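Local coordinates for protein aldehyde dehydrogenase (Staphylococcus aureus, PDB 6K10) that oxidises 4,4'-diaponeurosporen-4-al to 4,4'-diaponeurosporenoic acid, an NAD-dependent step in making the yellow-orange carotenoid staphyloxanthin, at residues K38-A43 and R159-T164; S222-D227 and S372-S377; P254-V259 and I361-Q366. The protein carries 1 engineered substitution. One frame throughout, in Å; residues are numbered along the deposited sequence.

Contact 1 of 3, residues K38-A43 and R159-T164; sequences KKLSKA and RLINET
The flat groups at the meeting of K39 and A43 with L160 and T164 are peptide carbonyls rather than rings. The T164 carbonyl receives the chain of K39, whose CE comes to 3.4 Å from T164 O. The L160 carbonyl is met from within its own helix: T164 OG1 gives its proton to L160 O at 2.6 Å, tilted 21° from the carbonyl plane. This short bond fixes the rotation of the threonine. With OG1 beside the backbone N (chi1 -50°), its hydroxyl is turned to A43 and its CG2 to K39. A43 CB is 3.3 Å from T164 OG1, and CG2 of T164 stands 3.8 Å from K39 CB. One turn back, both methyls of L160 close round A43 CB, CD1 at 3.8 Å. CD2 is modelled nearer than van der Waals contact normally allows, so the exact setting of that branch is doubtful. A43 thus meets L160 through its single CB, at the point where the CA atoms of A43 and L160 are 6.5 Å apart. The helix of 159-164 bridges the parallel strands 141-145 and 170-172, a beta-alpha-beta crossover of the kind from which Rossmann-like sheets are built. Helix 30-46 packs beside it, the segment axes running at 133° with a closest approach of 10.3 Å. On the side of helix 126-138, L40 CD1 lies 4.4 Å from L160 CD1 and also approaches I161, an apolar patch that F129 of that helix extends by touching both L40 and I161. At the more exposed margin, the K39 chain bends at chi3, and its ammonium group is hydrogen-bonded to Q36 one turn earlier in its helix.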
loop_
_atom_site.group_PDB
_atom_site.type_symbol
_atom_site.label_atom_id
_atom_site.label_comp_id
_atom_site.label_asym_id
_atom_site.label_seq_id
_atom_site.Cartn_x
_atom_site.Cartn_y
_atom_site.Cartn_z
ATOM N N LYS A 38 23.140 -2.699 14.056
ATOM C CA LYS A 38 24.016 -3.134 15.142
ATOM C C LYS A 38 23.989 -2.140 16.293
ATOM O O LYS A 38 23.822 -2.522 17.457
ATOM C CB LYS A 38 25.454 -3.300 14.647
ATOM C CG LYS A 38 25.639 -4.248 13.492
ATOM N N LYS A 39 24.172 -0.857 15.980
ATOM C CA LYS A 39 24.170 0.166 17.019
ATOM C C LYS A 39 22.835 0.202 17.748
ATOM O O LYS A 39 22.796 0.359 18.972
ATOM C CB LYS A 39 24.495 1.529 16.406
ATOM C CG LYS A 39 25.930 1.657 15.912
ATOM C CD LYS A 39 26.071 2.803 14.924
ATOM C CE LYS A 39 25.727 4.135 15.569
ATOM N NZ LYS A 39 25.735 5.246 14.574
ATOM N N LEU A 40 21.731 0.042 17.015
ATOM C CA LEU A 40 20.415 0.006 17.645
ATOM C C LEU A 40 20.309 -1.153 18.629
ATOM O O LEU A 40 19.800 -0.993 19.745
ATOM C CB LEU A 40 19.325 -0.102 16.579
ATOM C CG LEU A 40 17.885 0.016 17.082
ATOM C CD1 LEU A 40 17.666 1.361 17.756
ATOM C CD2 LEU A 40 16.897 -0.189 15.945
ATOM N N SER A 41 20.783 -2.333 18.226
ATOM C CA SER A 41 20.743 -3.497 19.106
ATOM C C SER A 41 21.613 -3.288 20.339
ATOM O O SER A 41 21.173 -3.524 21.471
ATOM C CB SER A 41 21.190 -4.739 18.338
ATOM O OG SER A 41 21.127 -5.888 19.160
ATOM N N LYS A 42 22.863 -2.866 20.131
ATOM C CA LYS A 42 23.754 -2.567 21.248
ATOM C C LYS A 42 23.135 -1.538 22.181
ATOM O O LYS A 42 23.252 -1.640 23.409
ATOM C CB LYS A 42 25.095 -2.063 20.713
ATOM C CG LYS A 42 25.887 -1.213 21.694
ATOM C CD LYS A 42 27.223 -0.786 21.105
ATOM C CE LYS A 42 27.763 0.452 21.804
ATOM N NZ LYS A 42 29.047 0.905 21.201
ATOM N N ALA A 43 22.457 -0.547 21.610
ATOM C CA ALA A 43 21.887 0.529 22.405
ATOM C C ALA A 43 20.729 0.036 23.271
ATOM O O ALA A 43 20.621 0.414 24.443
ATOM C CB ALA A 43 21.454 1.650 21.466
ATOM N N ARG A 159 16.527 9.418 24.998
ATOM C CA ARG A 159 17.912 9.291 25.448
ATOM C C ARG A 159 18.663 8.266 24.611
ATOM O O ARG A 159 19.745 8.544 24.080
ATOM C CB ARG A 159 17.945 8.886 26.923
ATOM C CG ARG A 159 17.653 10.002 27.910
ATOM C CD ARG A 159 18.198 9.649 29.290
ATOM N NE ARG A 159 17.198 9.013 30.144
ATOM C CZ ARG A 159 17.325 7.800 30.676
ATOM N NH1 ARG A 159 16.364 7.305 31.442
ATOM N NH2 ARG A 159 18.412 7.078 30.439
ATOM N N LEU A 160 18.092 7.066 24.493
ATOM C CA LEU A 160 18.705 5.990 23.724
ATOM C C LEU A 160 19.044 6.440 22.309
ATOM O O LEU A 160 20.169 6.248 21.830
ATOM C CB LEU A 160 17.752 4.791 23.707
ATOM C CG LEU A 160 18.223 3.470 23.113
ATOM C CD1 LEU A 160 18.078 3.390 21.593
ATOM C CD2 LEU A 160 19.654 3.372 23.515
ATOM N N ILE A 161 18.075 7.046 21.625
ATOM C CA ILE A 161 18.272 7.439 20.234
ATOM C C ILE A 161 19.329 8.530 20.128
ATOM O O ILE A 161 20.252 8.447 19.310
ATOM C CB ILE A 161 16.936 7.884 19.614
ATOM C CG1 ILE A 161 15.997 6.684 19.453
ATOM C CG2 ILE A 161 17.172 8.595 18.292
ATOM C CD1 ILE A 161 16.494 5.642 18.472
ATOM N N ASN A 162 19.212 9.570 20.959
ATOM C CA ASN A 162 20.104 10.720 20.838
ATOM C C ASN A 162 21.549 10.366 21.164
ATOM O O ASN A 162 22.475 10.968 20.608
ATOM C CB ASN A 162 19.628 11.858 21.743
ATOM C CG ASN A 162 18.420 12.579 21.182
ATOM O OD1 ASN A 162 17.717 13.286 21.903
ATOM N ND2 ASN A 162 18.176 12.409 19.887
ATOM N N GLU A 163 21.769 9.410 22.059
ATOM C CA GLU A 163 23.127 9.029 22.410
ATOM C C GLU A 163 23.697 7.968 21.477
ATOM O O GLU A 163 24.874 7.615 21.610
ATOM C CB GLU A 163 23.168 8.557 23.868
ATOM C CG GLU A 163 22.687 9.647 24.824
ATOM C CD GLU A 163 23.099 9.424 26.264
ATOM O OE1 GLU A 163 24.255 9.019 26.505
ATOM O OE2 GLU A 163 22.263 9.678 27.157
ATOM N N THR A 164 22.904 7.486 20.520
ATOM C CA THR A 164 23.338 6.477 19.560
ATOM C C THR A 164 23.444 6.994 18.132
ATOM O O THR A 164 24.379 6.622 17.420
ATOM C CB THR A 164 22.384 5.275 19.590
ATOM O OG1 THR A 164 22.197 4.844 20.944
ATOM C CG2 THR A 164 22.951 4.121 18.779
#

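Contact 2 of 3, residues S222-D227 and S372-S377; sequences SPVIVD and SLYLFS
S222 and S372 bring their hydroxyls together through different rotations: OG of S222 lies beside its backbone N (chi1 -60°), whereas OG of S372 sits between N and the carbonyl carbon (chi1 69°). The two oxygens share a 2.8 Å hydrogen bond, and S372 OG also has a weak bond to V252 O, outside the two strands. At the other end, S377 OG donates to D227 OD2 at 2.6 Å, arriving on the syn side and 28° out of the carboxylate plane. T229 meets both members of this pair, bonding D227 OD1 and S377 OG. Between these ends runs a ladder of parallel strands: Y374 N to P223 O, I225 N to Y374 O at 2.8 Å, F376 N to I225 O at 2.7 Å and D227 N to F376 O. I225 therefore uses both its N-H and its carbonyl on the residues flanking L375, the usual parallel pattern, within the sheet of the Rossmann-like catalytic domain. On the face bearing V224, Y374 and F376, V224 splits its branches: CG2 leans on Y374, while CG1 meets the edge of the F376 ring, 3.7 Å from CD1. The opposite face carries I225 with L375, whose CD1 touches I225 CB at 3.6 Å. The Y374 hydroxyl bonds to V252 O, beside S251, the engineered residue at the predicted active-site position; the S222 side chain is about 7 Å from that of S251.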
loop_
_atom_site.group_PDB
_atom_site.type_symbol
_atom_site.label_atom_id
_atom_site.label_comp_id
_atom_site.label_asym_id
_atom_site.label_seq_id
_atom_site.Cartn_x
_atom_site.Cartn_y
_atom_site.Cartn_z
ATOM N N SER A 222 -12.466 -6.200 18.618
ATOM C CA SER A 222 -12.131 -7.521 18.094
ATOM C C SER A 222 -13.026 -8.582 18.723
ATOM O O SER A 222 -12.996 -8.751 19.944
ATOM C CB SER A 222 -10.665 -7.840 18.364
ATOM O OG SER A 222 -9.797 -6.903 17.744
ATOM N N PRO A 223 -13.821 -9.311 17.942
ATOM C CA PRO A 223 -14.708 -10.323 18.521
ATOM C C PRO A 223 -14.044 -11.677 18.685
ATOM O O PRO A 223 -13.168 -12.066 17.917
ATOM C CB PRO A 223 -15.847 -10.403 17.495
ATOM C CG PRO A 223 -15.189 -10.090 16.192
ATOM C CD PRO A 223 -14.049 -9.137 16.495
ATOM N N VAL A 224 -14.475 -12.392 19.719
ATOM C CA VAL A 224 -14.166 -13.808 19.886
ATOM C C VAL A 224 -15.478 -14.564 19.752
ATOM O O VAL A 224 -16.430 -14.292 20.493
ATOM C CB VAL A 224 -13.500 -14.106 21.242
ATOM C CG1 VAL A 224 -13.247 -15.607 21.408
ATOM C CG2 VAL A 224 -12.215 -13.323 21.388
ATOM N N ILE A 225 -15.547 -15.480 18.787
ATOM C CA ILE A 225 -16.670 -16.403 18.666
ATOM C C ILE A 225 -16.275 -17.699 19.352
ATOM O O ILE A 225 -15.206 -18.253 19.069
ATOM C CB ILE A 225 -17.059 -16.656 17.198
ATOM C CG1 ILE A 225 -17.313 -15.349 16.457
ATOM C CG2 ILE A 225 -18.322 -17.503 17.132
ATOM C CD1 ILE A 225 -17.232 -15.467 14.941
ATOM N N VAL A 226 -17.119 -18.165 20.265
ATOM C CA VAL A 226 -16.948 -19.444 20.942
ATOM C C VAL A 226 -18.201 -20.245 20.627
ATOM O O VAL A 226 -19.268 -19.974 21.188
ATOM C CB VAL A 226 -16.752 -19.283 22.456
ATOM C CG1 VAL A 226 -16.651 -20.649 23.142
ATOM C CG2 VAL A 226 -15.533 -18.426 22.753
ATOM N N ASP A 227 -18.093 -21.212 19.718
ATOM C CA ASP A 227 -19.264 -21.990 19.354
ATOM C C ASP A 227 -19.388 -23.233 20.231
ATOM O O ASP A 227 -18.546 -23.507 21.089
ATOM C CB ASP A 227 -19.258 -22.319 17.850
ATOM C CG ASP A 227 -18.352 -23.484 17.449
ATOM O OD1 ASP A 227 -17.824 -24.234 18.300
ATOM O OD2 ASP A 227 -18.185 -23.657 16.224
ATOM N N SER A 372 -8.649 -7.564 14.638
ATOM C CA SER A 372 -8.485 -8.997 14.796
ATOM C C SER A 372 -9.836 -9.653 15.029
ATOM O O SER A 372 -10.809 -9.008 15.424
ATOM C CB SER A 372 -7.511 -9.338 15.932
ATOM O OG SER A 372 -8.055 -9.019 17.194
ATOM N N LEU A 373 -9.885 -10.952 14.745
ATOM C CA LEU A 373 -11.041 -11.784 15.042
ATOM C C LEU A 373 -10.543 -13.154 15.469
ATOM O O LEU A 373 -9.567 -13.664 14.916
ATOM C CB LEU A 373 -11.985 -11.916 13.841
ATOM C CG LEU A 373 -13.244 -12.778 14.030
ATOM C CD1 LEU A 373 -14.428 -12.192 13.277
ATOM C CD2 LEU A 373 -12.999 -14.218 13.588
ATOM N N TYR A 374 -11.225 -13.748 16.443
ATOM C CA TYR A 374 -10.870 -15.068 16.940
ATOM C C TYR A 374 -12.096 -15.964 16.937
ATOM O O TYR A 374 -13.205 -15.521 17.243
ATOM C CB TYR A 374 -10.265 -14.981 18.342
ATOM C CG TYR A 374 -9.154 -13.960 18.436
ATOM C CD1 TYR A 374 -7.906 -14.217 17.890
ATOM C CD2 TYR A 374 -9.361 -12.731 19.056
ATOM C CE1 TYR A 374 -6.886 -13.282 17.959
ATOM C CE2 TYR A 374 -8.345 -11.793 19.133
ATOM C CZ TYR A 374 -7.112 -12.073 18.587
ATOM O OH TYR A 374 -6.106 -11.137 18.667
ATOM N N LEU A 375 -11.887 -17.226 16.573
ATOM C CA LEU A 375 -12.933 -18.237 16.598
ATOM C C LEU A 375 -12.421 -19.455 17.341
ATOM O O LEU A 375 -11.347 -19.972 17.020
ATOM C CB LEU A 375 -13.369 -18.634 15.184
ATOM C CG LEU A 375 -14.240 -19.891 15.126
ATOM C CD1 LEU A 375 -15.592 -19.647 15.783
ATOM C CD2 LEU A 375 -14.413 -20.366 13.697
ATOM N N PHE A 376 -13.182 -19.904 18.333
ATOM C CA PHE A 376 -12.898 -21.142 19.043
ATOM C C PHE A 376 -13.944 -22.164 18.638
ATOM O O PHE A 376 -15.140 -21.976 18.900
ATOM C CB PHE A 376 -12.868 -20.928 20.557
ATOM C CG PHE A 376 -11.622 -20.235 21.029
ATOM C CD1 PHE A 376 -11.554 -18.855 21.054
ATOM C CD2 PHE A 376 -10.504 -20.964 21.398
ATOM C CE1 PHE A 376 -10.400 -18.210 21.465
ATOM C CE2 PHE A 376 -9.350 -20.325 21.811
ATOM C CZ PHE A 376 -9.297 -18.947 21.845
ATOM N N SER A 377 -13.489 -23.226 17.979
ATOM C CA SER A 377 -14.364 -24.222 17.386
ATOM C C SER A 377 -13.539 -25.447 17.043
ATOM O O SER A 377 -12.356 -25.337 16.717
ATOM C CB SER A 377 -15.054 -23.677 16.128
ATOM O OG SER A 377 -15.875 -24.659 15.513
#

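Contact 3 of 3, residues P254-V259 and I361-Q366; sequences PDYILV and IAFIHQ
Strand 256-259 and helix 361-365 run nearly antiparallel, at 155°, their axes 10.7 Å apart at the closest, so that side chains alone span the gap. Y256 and L258, two residues apart on the strand, point to the helix and receive F363 and I364. The rings of Y256 and F363 meet obliquely, centroids 5.9 Å apart and planes at 64°, with Y256 CE2 3.8 Å from F363 CE1. The tyrosine hydroxyl lies in the plane of the phenylalanine ring at its edge, where Y256 OH is 3.8 Å from F363 CE1. L258 takes a face of that same ring, its CD2 standing 4.2 Å above the plane and displaced toward the rim. CG of F363 is anti to the backbone N (chi1 -172°), which carries the ring out across both strand residues. L258 CD1 borders both F363 and I364, touching I364 CG1 at 3.7 Å as the leucine and isoleucine side chains slide past each other in opposite directions. I364 CG1 also lies 3.9 Å from Y256 OH, an apolar neighbour to that oxygen. No hydrogen bond joins the two segments. Helix 357-365 belongs to the crossover from strand 348-354 to strand 372-376, passing over the two strands between them: F363 rests also on L352 and I364 on P223 and I225, while on the reverse face I257 and V259 pack against helix 264-279.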
loop_
_atom_site.group_PDB
_atom_site.type_symbol
_atom_site.label_atom_id
_atom_site.label_comp_id
_atom_site.label_asym_id
_atom_site.label_seq_id
_atom_site.Cartn_x
_atom_site.Cartn_y
_atom_site.Cartn_z
ATOM N N PRO A 254 -8.978 -9.592 22.758
ATOM C CA PRO A 254 -10.417 -9.880 22.725
ATOM C C PRO A 254 -11.205 -8.728 23.324
ATOM O O PRO A 254 -11.076 -8.417 24.512
ATOM C CB PRO A 254 -10.531 -11.149 23.574
ATOM C CG PRO A 254 -9.232 -11.843 23.331
ATOM C CD PRO A 254 -8.206 -10.734 23.280
ATOM N N ASP A 255 -11.993 -8.057 22.486
ATOM C CA ASP A 255 -12.823 -6.991 23.028
ATOM C C ASP A 255 -14.081 -7.552 23.681
ATOM O O ASP A 255 -14.373 -7.237 24.837
ATOM C CB ASP A 255 -13.187 -5.981 21.936
ATOM C CG ASP A 255 -13.921 -4.773 22.490
ATOM O OD1 ASP A 255 -15.153 -4.853 22.685
ATOM O OD2 ASP A 255 -13.252 -3.747 22.754
ATOM N N TYR A 256 -14.820 -8.396 22.965
ATOM C CA TYR A 256 -16.040 -8.997 23.485
ATOM C C TYR A 256 -16.159 -10.424 22.977
ATOM O O TYR A 256 -15.478 -10.826 22.033
ATOM C CB TYR A 256 -17.283 -8.170 23.104
ATOM C CG TYR A 256 -17.533 -8.088 21.612
ATOM C CD1 TYR A 256 -16.963 -7.077 20.847
ATOM C CD2 TYR A 256 -18.354 -9.009 20.969
ATOM C CE1 TYR A 256 -17.187 -6.990 19.490
ATOM C CE2 TYR A 256 -18.586 -8.932 19.604
ATOM C CZ TYR A 256 -18.000 -7.919 18.870
ATOM O OH TYR A 256 -18.227 -7.832 17.514
ATOM N N ILE A 257 -17.049 -11.184 23.610
ATOM C CA ILE A 257 -17.252 -12.593 23.297
ATOM C C ILE A 257 -18.676 -12.791 22.790
ATOM O O ILE A 257 -19.632 -12.286 23.389
ATOM C CB ILE A 257 -16.976 -13.490 24.520
ATOM C CG1 ILE A 257 -15.540 -13.289 25.014
ATOM C CG2 ILE A 257 -17.256 -14.963 24.192
ATOM C CD1 ILE A 257 -15.058 -14.321 26.035
ATOM N N LEU A 258 -18.807 -13.502 21.673
ATOM C CA LEU A 258 -20.071 -14.052 21.198
ATOM C C LEU A 258 -19.976 -15.554 21.414
ATOM O O LEU A 258 -19.225 -16.235 20.706
ATOM C CB LEU A 258 -20.303 -13.720 19.725
ATOM C CG LEU A 258 -20.664 -12.279 19.371
ATOM C CD1 LEU A 258 -20.443 -12.054 17.889
ATOM C CD2 LEU A 258 -22.104 -11.951 19.753
ATOM N N VAL A 259 -20.698 -16.063 22.412
ATOM C CA VAL A 259 -20.646 -17.476 22.770
ATOM C C VAL A 259 -22.011 -18.099 22.511
ATOM O O VAL A 259 -23.045 -17.470 22.750
ATOM C CB VAL A 259 -20.211 -17.684 24.241
ATOM C CG1 VAL A 259 -21.208 -17.066 25.221
ATOM C CG2 VAL A 259 -19.999 -19.166 24.544
ATOM N N ILE A 361 -22.259 -13.973 12.881
ATOM C CA ILE A 361 -21.659 -13.358 11.697
ATOM C C ILE A 361 -22.373 -12.058 11.345
ATOM O O ILE A 361 -21.734 -11.041 11.042
ATOM C CB ILE A 361 -21.669 -14.358 10.521
ATOM C CG1 ILE A 361 -20.631 -15.461 10.755
ATOM C CG2 ILE A 361 -21.448 -13.650 9.184
ATOM C CD1 ILE A 361 -20.638 -16.557 9.699
ATOM N N ALA A 362 -23.709 -12.069 11.383
ATOM C CA ALA A 362 -24.470 -10.850 11.127
ATOM C C ALA A 362 -24.119 -9.750 12.124
ATOM O O ALA A 362 -23.926 -8.592 11.736
ATOM C CB ALA A 362 -25.966 -11.154 11.177
ATOM N N PHE A 363 -24.035 -10.098 13.410
ATOM C CA PHE A 363 -23.654 -9.135 14.440
ATOM C C PHE A 363 -22.317 -8.481 14.112
ATOM O O PHE A 363 -22.183 -7.252 14.154
ATOM C CB PHE A 363 -23.595 -9.836 15.800
ATOM C CG PHE A 363 -23.394 -8.899 16.968
ATOM C CD1 PHE A 363 -22.124 -8.474 17.333
ATOM C CD2 PHE A 363 -24.475 -8.463 17.717
ATOM C CE1 PHE A 363 -21.942 -7.623 18.407
ATOM C CE2 PHE A 363 -24.298 -7.613 18.793
ATOM C CZ PHE A 363 -23.030 -7.192 19.138
ATOM N N ILE A 364 -21.311 -9.293 13.784
ATOM C CA ILE A 364 -19.974 -8.766 13.519
ATOM C C ILE A 364 -19.956 -7.962 12.222
ATOM O O ILE A 364 -19.297 -6.917 12.133
ATOM C CB ILE A 364 -18.945 -9.916 13.501
ATOM C CG1 ILE A 364 -18.887 -10.594 14.870
ATOM C CG2 ILE A 364 -17.563 -9.424 13.071
ATOM C CD1 ILE A 364 -18.223 -11.962 14.857
ATOM N N HIS A 365 -20.686 -8.422 11.203
ATOM C CA HIS A 365 -20.687 -7.731 9.921
ATOM C C HIS A 365 -21.412 -6.389 9.978
ATOM O O HIS A 365 -21.192 -5.545 9.102
ATOM C CB HIS A 365 -21.314 -8.625 8.847
ATOM C CG HIS A 365 -20.922 -8.256 7.449
ATOM N ND1 HIS A 365 -21.473 -7.187 6.777
ATOM C CD2 HIS A 365 -20.022 -8.809 6.602
ATOM C CE1 HIS A 365 -20.934 -7.101 5.574
ATOM N NE2 HIS A 365 -20.050 -8.073 5.442
ATOM N N GLN A 366 -22.263 -6.168 10.983
ATOM C CA GLN A 366 -22.932 -4.878 11.135
ATOM C C GLN A 366 -22.011 -3.792 11.669
ATOM O O GLN A 366 -22.379 -2.613 11.619
ATOM C CB GLN A 366 -24.138 -5.007 12.068
ATOM C CG GLN A 366 -25.303 -5.784 11.493
ATOM C CD GLN A 366 -26.588 -5.546 12.258
ATOM O OE1 GLN A 366 -26.585 -5.447 13.485
ATOM N NE2 GLN A 366 -27.698 -5.458 11.534
#

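Overall arrangement
From the N terminus, contact 1 closes first, joining helix 30-46 to helix 151-164 and enclosing helices 48-59, 63-89 and 126-138 and the strands from 92-94 to 141-145. It is complete before contact 2 opens at residues 222-227, and their centres lie 40 Å apart on opposite sides of the chain's centre. Contact 2 pairs this strand with 372-377, and contact 3 nests wholly within its loop, linking strand 256-260 to the helix that directly precedes strand 372-376. Contacts 2 and 3 touch, because strands 223-226 and 256-260 are neighbours in one sheet: V224 O lies 2.8 Å from L258 N. One joins strands edge to edge; the other seats a helix upon them.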